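Local coordinates for extracellular solute-binding protein, family 3 (Methylophaga aminisulfidivorans MP, PDB 5SV6), which is of unknown function but has a periplasmic binding protein-like architecture and is probably linked to the bacterial methanol dehydrogenase system, at residues V110-Y124 against F251-L265. Sequence-based numbering, arbitrary orientation.
Sequences VDKGDPRVATSDPYY and FEQSIAVRSDDQELL
Gln-253 lies between Asp-111 and Tyr-124, and its side chain is a worked example of how one residue of a central strand serves neighbours on two sides. CB sits over one face of the Tyr-124 ring in a CH-pi contact, 4.0 Å from the ring centroid. CG continues across the same ring, 3.8 Å from CZ of Tyr-124. A turn about CB-CG (chi2 -65°) then swings CD and its amide toward Asp-111, where NE2 donates to OD1 over 2.9 Å. OD1 lies close to the amide plane, while NE2 comes to its anti side, tilted 23° out of the carboxylate plane; the two planes stand nearly perpendicular. OE1 accepts a hydrogen bond from a water that also donates to Asp-111 OD1, closing a second route between the two side chains. With the chain cut back to an alanine, Asp-111 OD1 would probably lose its amide donor and the water link, and the Tyr-124 ring the CG that packs on it.

Farther along, polar side chains bind the backbone. Ser-254 OG donates to Ser-120 O from above the carbonyl plane, while Lys-112 NZ reaches that oxygen from the opposite face, so two donors grip it. Ser-120 OG, set between its own backbone N and carbonyl carbon (chi1 72°), accepts from Ile-255 N at 2.9 Å. Apolar contacts complete the seam: Ala-256 CB meets CG2 of both Val-110 and Val-117, each at 3.7 Å, and Tyr-123 CE1 touches Ile-255 CD1 while its hydroxyl bonds Met-108 O. The backbones pair antiparallel at Val-110 with Ser-254 and at Ala-118 with Val-257, so strand 247-257 bonds to both 106-111 and 118-133. An antiparallel strand inserted in an otherwise parallel alpha/beta sheet is typical of a lobe of the periplasmic binding protein fold.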
loop_
_atom_site.group_PDB
_atom_site.type_symbol
_atom_site.label_atom_id
_atom_site.label_comp_id
_atom_site.label_asym_id
_atom_site.label_seq_id
_atom_site.Cartn_x
_atom_site.Cartn_y
_atom_site.Cartn_z
ATOM N N VAL A 110 6.638 2.639 5.634
ATOM C CA VAL A 110 6.758 3.833 4.798
ATOM C C VAL A 110 7.740 3.505 3.675
ATOM O O VAL A 110 8.455 2.497 3.751
ATOM C CB VAL A 110 7.259 5.078 5.583
ATOM C CG1 VAL A 110 6.311 5.427 6.744
ATOM C CG2 VAL A 110 8.692 4.879 6.071
ATOM N N ASP A 111 7.777 4.328 2.628
ATOM C CA ASP A 111 8.789 4.136 1.587
ATOM C C ASP A 111 10.177 4.302 2.201
ATOM O O ASP A 111 10.388 5.186 3.031
ATOM C CB ASP A 111 8.648 5.160 0.458
ATOM C CG ASP A 111 7.390 4.969 -0.379
ATOM O OD1 ASP A 111 6.710 3.930 -0.246
ATOM O OD2 ASP A 111 7.089 5.875 -1.192
ATOM N N LYS A 112 11.118 3.452 1.800
ATOM C CA LYS A 112 12.512 3.622 2.209
ATOM C C LYS A 112 12.977 5.039 1.873
ATOM O O LYS A 112 12.682 5.545 0.803
ATOM C CB LYS A 112 13.397 2.611 1.479
ATOM C CG LYS A 112 14.889 2.800 1.746
ATOM C CD LYS A 112 15.205 2.709 3.240
ATOM C CE LYS A 112 16.640 3.139 3.526
ATOM N NZ LYS A 112 17.001 3.042 4.972
ATOM N N GLY A 113 13.676 5.694 2.794
ATOM C CA GLY A 113 14.240 6.998 2.496
ATOM C C GLY A 113 13.287 8.182 2.585
ATOM O O GLY A 113 13.663 9.295 2.202
ATOM N N ASP A 114 12.054 7.937 3.041
ATOM C CA ASP A 114 11.104 8.997 3.392
ATOM C C ASP A 114 11.877 10.066 4.172
ATOM O O ASP A 114 12.490 9.762 5.192
ATOM C CB ASP A 114 9.985 8.392 4.266
ATOM C CG ASP A 114 8.874 9.383 4.620
ATOM O OD1 ASP A 114 9.160 10.555 4.941
ATOM O OD2 ASP A 114 7.691 8.963 4.610
ATOM N N PRO A 115 11.868 11.315 3.679
ATOM C CA PRO A 115 12.697 12.398 4.228
ATOM C C PRO A 115 12.307 12.833 5.635
ATOM O O PRO A 115 13.104 13.477 6.320
ATOM C CB PRO A 115 12.459 13.556 3.245
ATOM C CG PRO A 115 11.972 12.885 1.985
ATOM C CD PRO A 115 11.144 11.738 2.467
ATOM N N ARG A 116 11.104 12.477 6.057
ATOM C CA ARG A 116 10.528 12.990 7.288
ATOM C C ARG A 116 11.012 12.256 8.533
ATOM O O ARG A 116 10.812 12.726 9.655
ATOM C CB ARG A 116 9.004 12.911 7.217
ATOM C CG ARG A 116 8.392 13.758 6.085
ATOM C CD ARG A 116 6.906 13.452 5.902
ATOM N NE ARG A 116 6.675 12.031 5.653
ATOM C CZ ARG A 116 5.498 11.430 5.776
ATOM N NH1 ARG A 116 4.437 12.124 6.151
ATOM N NH2 ARG A 116 5.382 10.133 5.536
ATOM N N VAL A 117 11.630 11.101 8.323
ATOM C CA VAL A 117 11.889 10.154 9.402
ATOM C C VAL A 117 13.191 9.419 9.137
ATOM O O VAL A 117 13.785 9.576 8.067
ATOM C CB VAL A 117 10.737 9.113 9.491
ATOM C CG1 VAL A 117 9.454 9.755 10.001
ATOM C CG2 VAL A 117 10.496 8.457 8.131
ATOM N N ALA A 118 13.659 8.633 10.105
ATOM C CA ALA A 118 14.698 7.653 9.796
ATOM C C ALA A 118 14.017 6.351 9.376
ATOM O O ALA A 118 12.997 5.962 9.960
ATOM C CB ALA A 118 15.623 7.426 10.999
ATOM N N THR A 119 14.562 5.680 8.365
ATOM C CA THR A 119 13.953 4.451 7.875
ATOM C C THR A 119 14.905 3.268 8.052
ATOM O O THR A 119 16.117 3.396 7.887
ATOM C CB THR A 119 13.525 4.547 6.392
ATOM O OG1 THR A 119 14.591 5.116 5.628
ATOM C CG2 THR A 119 12.286 5.419 6.243
ATOM N N SER A 120 14.335 2.122 8.380
ATOM C CA SER A 120 15.108 0.912 8.588
ATOM C C SER A 120 15.606 0.395 7.245
ATOM O O SER A 120 15.194 0.892 6.184
ATOM C CB SER A 120 14.202 -0.150 9.212
ATOM O OG SER A 120 13.282 -0.630 8.242
ATOM N N ASP A 121 16.479 -0.607 7.284
ATOM C CA ASP A 121 16.712 -1.434 6.106
ATOM C C ASP A 121 15.340 -1.873 5.598
ATOM O O ASP A 121 14.456 -2.224 6.395
ATOM C CB ASP A 121 17.539 -2.686 6.453
ATOM C CG ASP A 121 18.911 -2.357 7.015
ATOM O OD1 ASP A 121 19.469 -1.304 6.656
ATOM O OD2 ASP A 121 19.433 -3.147 7.839
ATOM N N PRO A 122 15.137 -1.836 4.272
ATOM C CA PRO A 122 13.848 -2.275 3.714
ATOM C C PRO A 122 13.574 -3.733 4.080
ATOM O O PRO A 122 14.497 -4.546 4.009
ATOM C CB PRO A 122 14.052 -2.158 2.201
ATOM C CG PRO A 122 15.232 -1.257 2.019
ATOM C CD PRO A 122 16.104 -1.440 3.235
ATOM N N TYR A 123 12.349 -4.065 4.482
ATOM C CA TYR A 123 12.051 -5.459 4.803
ATOM C C TYR A 123 11.227 -6.143 3.713
ATOM O O TYR A 123 11.022 -7.353 3.754
ATOM C CB TYR A 123 11.442 -5.625 6.210
ATOM C CG TYR A 123 10.109 -4.925 6.437
ATOM C CD1 TYR A 123 10.051 -3.603 6.875
ATOM C CD2 TYR A 123 8.918 -5.605 6.258
ATOM C CE1 TYR A 123 8.829 -2.971 7.091
ATOM C CE2 TYR A 123 7.703 -4.997 6.481
ATOM C CZ TYR A 123 7.656 -3.683 6.891
ATOM O OH TYR A 123 6.427 -3.098 7.099
ATOM N N TYR A 124 10.756 -5.358 2.746
ATOM C CA TYR A 124 10.294 -5.913 1.466
ATOM C C TYR A 124 10.199 -4.869 0.375
ATOM O O TYR A 124 10.295 -3.677 0.627
ATOM C CB TYR A 124 8.955 -6.664 1.584
ATOM C CG TYR A 124 7.717 -5.829 1.913
ATOM C CD1 TYR A 124 6.687 -5.676 0.986
ATOM C CD2 TYR A 124 7.559 -5.243 3.160
ATOM C CE1 TYR A 124 5.547 -4.933 1.288
ATOM C CE2 TYR A 124 6.424 -4.509 3.478
ATOM C CZ TYR A 124 5.420 -4.359 2.540
ATOM O OH TYR A 124 4.289 -3.636 2.867
ATOM N N PHE A 251 8.349 -0.000 -4.955
ATOM C CA PHE A 251 8.878 0.741 -3.806
ATOM C C PHE A 251 9.348 -0.175 -2.677
ATOM O O PHE A 251 8.628 -1.096 -2.274
ATOM C CB PHE A 251 7.812 1.701 -3.258
ATOM C CG PHE A 251 7.404 2.774 -4.238
ATOM C CD1 PHE A 251 7.987 4.037 -4.183
ATOM C CD2 PHE A 251 6.465 2.512 -5.225
ATOM C CE1 PHE A 251 7.639 5.018 -5.101
ATOM C CE2 PHE A 251 6.106 3.492 -6.149
ATOM C CZ PHE A 251 6.694 4.749 -6.085
ATOM N N GLU A 252 10.543 0.100 -2.157
ATOM C CA GLU A 252 11.036 -0.592 -0.972
ATOM C C GLU A 252 10.307 -0.047 0.253
ATOM O O GLU A 252 10.095 1.163 0.373
ATOM C CB GLU A 252 12.550 -0.409 -0.813
ATOM C CG GLU A 252 13.372 -1.145 -1.869
ATOM C CD GLU A 252 14.863 -0.890 -1.725
ATOM O OE1 GLU A 252 15.248 0.095 -1.059
ATOM O OE2 GLU A 252 15.653 -1.691 -2.256
ATOM N N GLN A 253 9.924 -0.937 1.159
ATOM C CA GLN A 253 9.209 -0.523 2.367
ATOM C C GLN A 253 10.049 -0.712 3.632
ATOM O O GLN A 253 10.718 -1.732 3.791
ATOM C CB GLN A 253 7.892 -1.292 2.486
ATOM C CG GLN A 253 6.970 -1.083 1.287
ATOM C CD GLN A 253 6.501 0.352 1.176
ATOM O OE1 GLN A 253 5.767 0.836 2.035
ATOM N NE2 GLN A 253 6.950 1.050 0.131
ATOM N N SER A 254 9.985 0.259 4.539
ATOM C CA SER A 254 10.782 0.238 5.767
ATOM C C SER A 254 9.958 0.582 6.999
ATOM O O SER A 254 8.890 1.180 6.894
ATOM C CB SER A 254 11.918 1.260 5.682
ATOM O OG SER A 254 12.813 0.985 4.619
ATOM N N ILE A 255 10.469 0.209 8.168
ATOM C CA ILE A 255 9.950 0.720 9.441
ATOM C C ILE A 255 10.422 2.161 9.576
ATOM O O ILE A 255 11.534 2.469 9.153
ATOM C CB ILE A 255 10.544 -0.071 10.633
ATOM C CG1 ILE A 255 10.295 -1.578 10.493
ATOM C CG2 ILE A 255 10.011 0.453 11.949
ATOM C CD1 ILE A 255 8.844 -1.977 10.511
ATOM N N ALA A 256 9.608 3.036 10.172
ATOM C CA ALA A 256 10.029 4.419 10.410
ATOM C C ALA A 256 10.059 4.742 11.894
ATOM O O ALA A 256 9.175 4.318 12.650
ATOM C CB ALA A 256 9.104 5.400 9.689
ATOM N N VAL A 257 11.080 5.491 12.308
ATOM C CA VAL A 257 11.120 6.087 13.645
ATOM C C VAL A 257 11.511 7.556 13.467
ATOM O O VAL A 257 11.924 7.949 12.381
ATOM C CB VAL A 257 12.159 5.384 14.554
ATOM C CG1 VAL A 257 11.914 3.878 14.590
ATOM C CG2 VAL A 257 13.575 5.662 14.066
ATOM N N ARG A 258 11.389 8.371 14.514
ATOM C CA ARG A 258 11.881 9.753 14.434
ATOM C C ARG A 258 13.372 9.783 14.090
ATOM O O ARG A 258 14.112 8.883 14.467
ATOM C CB ARG A 258 11.640 10.502 15.744
ATOM C CG ARG A 258 10.158 10.758 16.054
ATOM C CD ARG A 258 10.032 11.401 17.425
ATOM N NE ARG A 258 10.413 10.466 18.481
ATOM C CZ ARG A 258 9.595 9.545 18.976
ATOM N NH1 ARG A 258 8.363 9.438 18.503
ATOM N NH2 ARG A 258 10.010 8.727 19.933
ATOM N N SER A 259 13.806 10.819 13.376
ATOM C CA SER A 259 15.182 10.884 12.869
ATOM C C SER A 259 16.251 10.813 13.967
ATOM O O SER A 259 17.358 10.315 13.747
ATOM C CB SER A 259 15.373 12.152 12.031
ATOM O OG SER A 259 16.740 12.354 11.737
ATOM N N ASP A 260 15.915 11.297 15.155
ATOM C CA ASP A 260 16.866 11.319 16.263
ATOM C C ASP A 260 16.920 9.999 17.054
ATOM O O ASP A 260 17.762 9.840 17.944
ATOM C CB ASP A 260 16.517 12.460 17.213
ATOM C CG ASP A 260 15.181 12.257 17.882
ATOM O OD1 ASP A 260 14.148 12.664 17.302
ATOM O OD2 ASP A 260 15.155 11.662 18.979
ATOM N N ASP A 261 16.019 9.069 16.738
ATOM C CA ASP A 261 15.901 7.817 17.494
ATOM C C ASP A 261 16.812 6.766 16.898
ATOM O O ASP A 261 16.370 5.678 16.531
ATOM C CB ASP A 261 14.456 7.301 17.496
ATOM C CG ASP A 261 13.735 7.567 18.810
ATOM O OD1 ASP A 261 14.311 8.243 19.692
ATOM O OD2 ASP A 261 12.580 7.115 18.962
ATOM N N GLN A 262 18.095 7.098 16.809
ATOM C CA GLN A 262 19.044 6.250 16.119
ATOM C C GLN A 262 19.316 4.934 16.849
ATOM O O GLN A 262 19.552 3.908 16.207
ATOM C CB GLN A 262 20.342 7.029 15.841
ATOM C CG GLN A 262 20.160 8.130 14.783
ATOM C CD GLN A 262 19.936 7.564 13.383
ATOM O OE1 GLN A 262 20.621 6.627 12.964
ATOM N NE2 GLN A 262 18.963 8.119 12.660
ATOM N N GLU A 263 19.283 4.942 18.177
ATOM C CA GLU A 263 19.572 3.701 18.892
ATOM C C GLU A 263 18.442 2.696 18.672
ATOM O O GLU A 263 18.689 1.518 18.427
ATOM C CB GLU A 263 19.812 3.949 20.386
ATOM C CG GLU A 263 21.159 4.579 20.698
ATOM C CD GLU A 263 22.338 3.689 20.324
ATOM O OE1 GLU A 263 22.257 2.459 20.524
ATOM O OE2 GLU A 263 23.352 4.227 19.837
ATOM N N LEU A 264 17.208 3.182 18.757
ATOM C CA LEU A 264 16.033 2.382 18.437
ATOM C C LEU A 264 16.119 1.820 17.016
ATOM O O LEU A 264 15.832 0.650 16.791
ATOM C CB LEU A 264 14.765 3.224 18.580
ATOM C CG LEU A 264 13.431 2.567 18.211
ATOM C CD1 LEU A 264 13.192 1.365 19.106
ATOM C CD2 LEU A 264 12.294 3.562 18.352
ATOM N N LEU A 265 16.502 2.666 16.064
ATOM C CA LEU A 265 16.670 2.241 14.675
ATOM C C LEU A 265 17.654 1.078 14.529
ATOM O O LEU A 265 17.421 0.146 13.755
ATOM C CB LEU A 265 17.129 3.412 13.807
ATOM C CG LEU A 265 17.318 3.130 12.309
ATOM C CD1 LEU A 265 16.000 2.828 11.650
ATOM C CD2 LEU A 265 18.005 4.297 11.598
HETATM O O HOH W 1 4.737 3.280 1.835
HETATM O O HOH W 2 11.921 12.571 12.194
#